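Local coordinates for ThiJ/PfpI domain protein (Brachyspira murdochii, PDB 4HCJ) that is of uncharacterised function but belongs to the DJ-1/PfpI family, has been seen to bind magnesium, and is probably a hydrolase, at residues T38-T43 and T56-L61. Residues are numbered along the deposited sequence; the frame is centred on the assembly and turned at random. Where two conformers were deposited one is given.
Sequences TKVSST and TNIDLL. With FMT (formic acid), chain F.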
ATOM      1  N   THR A  38      -4.346  -1.666 -12.396  1.00  7.36           N
ATOM      2  CA  THR A  38      -3.887  -2.253 -11.138  1.00  6.78           C
ATOM      3  C   THR A  38      -3.691  -3.750 -11.259  1.00  6.71           C
ATOM      4  O   THR A  38      -4.366  -4.431 -12.050  1.00  7.69           O
ATOM      5  CB  THR A  38      -4.849  -1.947  -9.949  1.00  7.40           C
ATOM      6  OG1 THR A  38      -6.095  -2.635 -10.124  1.00  8.40           O
ATOM      7  CG2 THR A  38      -5.109  -0.455  -9.791  1.00  8.18           C
ATOM      8  N   LYS A  39      -2.749  -4.255 -10.474  0.55  6.38           N
ATOM      9  CA  LYS A  39      -2.557  -5.680 -10.279  0.55  6.25           C
ATOM     10  C   LYS A  39      -2.484  -5.934  -8.787  0.55  5.46           C
ATOM     11  O   LYS A  39      -2.118  -5.042  -8.014  0.55  5.80           O
ATOM     12  CB  LYS A  39      -1.263  -6.161 -10.945  0.55  7.90           C
ATOM     13  CG  LYS A  39      -1.215  -5.940 -12.451  0.55  9.91           C
ATOM     14  CD  LYS A  39      -2.150  -6.878 -13.178  0.55 11.68           C
ATOM     15  CE  LYS A  39      -2.010  -6.711 -14.688  0.55 15.17           C
ATOM     16  NZ  LYS A  39      -0.577  -6.715 -15.083  0.55 21.21           N
ATOM     17  N   VAL A  40      -2.815  -7.158  -8.394  1.00  5.53           N
ATOM     18  CA  VAL A  40      -2.703  -7.593  -7.003  1.00  5.61           C
ATOM     19  C   VAL A  40      -1.597  -8.629  -6.885  1.00  5.56           C
ATOM     20  O   VAL A  40      -1.581  -9.619  -7.634  1.00  5.92           O
ATOM     21  CB  VAL A  40      -4.032  -8.199  -6.497  1.00  6.57           C
ATOM     22  CG1 VAL A  40      -3.861  -8.851  -5.139  1.00  7.26           C
ATOM     23  CG2 VAL A  40      -5.121  -7.146  -6.451  1.00  7.65           C
ATOM     24  N   SER A  41      -0.706  -8.411  -5.920  1.00  5.43           N
ATOM     25  CA  SER A  41       0.246  -9.431  -5.488  1.00  5.56           C
ATOM     26  C   SER A  41      -0.088  -9.924  -4.089  1.00  5.51           C
ATOM     27  O   SER A  41      -0.534  -9.158  -3.222  1.00  5.88           O
ATOM     28  CB  SER A  41       1.703  -8.968  -5.575  1.00  6.14           C
ATOM     29  OG  SER A  41       2.035  -7.964  -4.628  1.00  6.24           O
ATOM     30  N   SER A  42       0.137 -11.215  -3.880  1.00  5.34           N
ATOM     31  CA  SER A  42      -0.113 -11.841  -2.594  1.00  5.65           C
ATOM     32  C   SER A  42       0.693 -13.128  -2.519  1.00  5.94           C
ATOM     33  O   SER A  42       1.669 -13.324  -3.244  1.00  6.61           O
ATOM     34  CB  SER A  42      -1.617 -12.065  -2.371  1.00  6.32           C
ATOM     35  OG  SER A  42      -1.901 -12.411  -1.026  1.00  6.81           O
ATOM     36  N   THR A  43       0.274 -14.029  -1.632  1.00  6.62           N
ATOM     37  CA  THR A  43       1.051 -15.213  -1.325  1.00  7.25           C
ATOM     38  C   THR A  43       0.702 -16.422  -2.185  1.00  7.17           C
ATOM     39  O   THR A  43       1.400 -17.431  -2.114  1.00  8.15           O
ATOM     40  CB  THR A  43       0.887 -15.586   0.152  1.00  8.22           C
ATOM     41  OG1 THR A  43      -0.510 -15.670   0.451  1.00  9.00           O
ATOM     42  CG2 THR A  43       1.540 -14.557   1.076  1.00  8.92           C
ATOM     43  N   THR A  56     -11.514 -10.772  -5.221  1.00  8.12           N
ATOM     44  CA  THR A  56     -10.773 -10.291  -6.363  1.00  8.23           C
ATOM     45  C   THR A  56      -9.681 -11.302  -6.676  1.00  8.34           C
ATOM     46  O   THR A  56      -9.259 -12.064  -5.811  1.00 10.37           O
ATOM     47  CB  THR A  56     -10.187  -8.868  -6.107  1.00  8.94           C
ATOM     48  OG1 THR A  56      -9.818  -8.296  -7.358  1.00  9.93           O
ATOM     49  CG2 THR A  56      -8.971  -8.918  -5.173  1.00  9.60           C
ATOM     50  N   ASN A  57      -9.216 -11.376  -7.910  0.63  9.05           N
ATOM     51  CA  ASN A  57      -8.136 -12.327  -8.158  0.63  9.90           C
ATOM     52  C   ASN A  57      -6.752 -11.710  -7.964  0.63  9.18           C
ATOM     53  O   ASN A  57      -6.521 -10.531  -8.210  0.63 10.90           O
ATOM     54  CB  ASN A  57      -8.264 -13.037  -9.516  0.63 11.30           C
ATOM     55  CG  ASN A  57      -9.407 -14.078  -9.554  0.63 13.24           C
ATOM     56  OD1 ASN A  57      -9.888 -14.575  -8.525  0.63 14.01           O
ATOM     57  ND2 ASN A  57      -9.825 -14.425 -10.760  0.63 14.37           N
ATOM     58  N   ILE A  58      -5.851 -12.551  -7.492  1.00  7.68           N
ATOM     59  CA  ILE A  58      -4.452 -12.240  -7.276  1.00  6.67           C
ATOM     60  C   ILE A  58      -3.715 -12.542  -8.572  1.00  6.61           C
ATOM     61  O   ILE A  58      -3.728 -13.683  -9.054  1.00  7.71           O
ATOM     62  CB  ILE A  58      -3.862 -13.059  -6.124  1.00  7.11           C
ATOM     63  CG1 ILE A  58      -4.591 -12.759  -4.817  1.00  7.89           C
ATOM     64  CG2 ILE A  58      -2.373 -12.801  -6.013  1.00  7.52           C
ATOM     65  CD1 ILE A  58      -4.556 -13.913  -3.820  1.00  8.48           C
ATOM     66  N   ASP A  59      -3.071 -11.524  -9.137  1.00  6.36           N
ATOM     67  CA  ASP A  59      -2.364 -11.634 -10.404  1.00  6.94           C
ATOM     68  C   ASP A  59      -0.961 -12.218 -10.290  1.00  6.88           C
ATOM     69  O   ASP A  59      -0.494 -12.886 -11.228  1.00  8.06           O
ATOM     70  CB  ASP A  59      -2.262 -10.257 -11.060  1.00  7.96           C
ATOM     71  CG  ASP A  59      -3.613  -9.623 -11.268  1.00  8.89           C
ATOM     72  OD1 ASP A  59      -4.344 -10.108 -12.150  1.00 11.59           O
ATOM     73  OD2 ASP A  59      -3.960  -8.671 -10.543  1.00  7.96           O
ATOM     74  N   LEU A  60      -0.283 -11.901  -9.188  1.00  6.45           N
ATOM     75  CA  LEU A  60       1.150 -12.129  -9.050  1.00  7.00           C
ATOM     76  C   LEU A  60       1.480 -12.629  -7.654  1.00  6.21           C
ATOM     77  O   LEU A  60       0.885 -12.176  -6.672  1.00  6.37           O
ATOM     78  CB  LEU A  60       1.902 -10.785  -9.202  1.00  8.03           C
ATOM     79  CG  LEU A  60       1.872 -10.160 -10.597  1.00  9.19           C
ATOM     80  CD1 LEU A  60       2.252  -8.686 -10.539  1.00  9.91           C
ATOM     81  CD2 LEU A  60       2.808 -10.888 -11.544  1.00 10.57           C
ATOM     82  N   LEU A  61       2.468 -13.507  -7.563  1.00  6.05           N
ATOM     83  CA  LEU A  61       3.119 -13.759  -6.290  1.00  6.49           C
ATOM     84  C   LEU A  61       4.035 -12.580  -5.977  1.00  6.76           C
ATOM     85  O   LEU A  61       4.539 -11.928  -6.897  1.00  6.82           O
ATOM     86  CB  LEU A  61       3.992 -15.002  -6.372  1.00  7.37           C
ATOM     87  CG  LEU A  61       3.256 -16.288  -6.757  1.00  8.50           C
ATOM     88  CD1 LEU A  61       4.269 -17.390  -7.003  1.00 10.55           C
ATOM     89  CD2 LEU A  61       2.285 -16.692  -5.658  1.00  9.42           C
TER
HETATM   90  C   FMT F 205      -6.702  -8.084  -9.658  1.00 22.02           C
HETATM   91  O1  FMT F 205      -6.234  -7.241 -10.454  1.00 20.15           O
HETATM   92  O2  FMT F 205      -7.824  -8.646  -9.675  1.00 27.82           O
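The Asp59 carboxylate takes the place of a backbone carbonyl as acceptor for Val40 N: its OD2 lies 2.9 Å from Val40 N, in a bond 167° straight at the hydrogen that uses the lone pair directed away from OD1. With CG anti to its own carbonyl carbon, the carboxylate reaches the amide that a backbone carbonyl would otherwise take. Facing the same neighbour, Val40 O is gripped twice, by Asp59 N at 2.8 Å, bent to 131°, and by Leu60 N, which lies in the carbonyl plane. Regular parallel pairing then resumes, with Ser42 N bonded to Leu60 O at 3.0 Å and the Ser41 CA-H directed at that same oxygen. The break is measurable: strand axes 38-42 and 56-58 diverge by 65°, whereas Ser41 and Leu60 form a parallel bridge.

A formic acid molecule, probably from the crystallisation liquor, lies between Asp59, Asn57 O and Val40 CG2. Its O1 lies 2.7 Å from Asp59 OD2 and its O2 equally near Asn57 O, separations at which an acid group probably holds a proton and donates it; its carbon faces Val40 CG2. Ile58 packs CG1 at 4.0 Å from Val40 CG1, and its CD1 meets Ser42 CB at 3.8 Å.

In the alpha-beta-alpha sandwich, strand 37-42 lies between 55-61 and 9-13, Ser41 OG and Ser42 OG bonding to Tyr12 O and Met14 O. Helix 21-33 covers the Val40 side through Tyr24, and strand 46-50 follows 55-61 at the sheet margin.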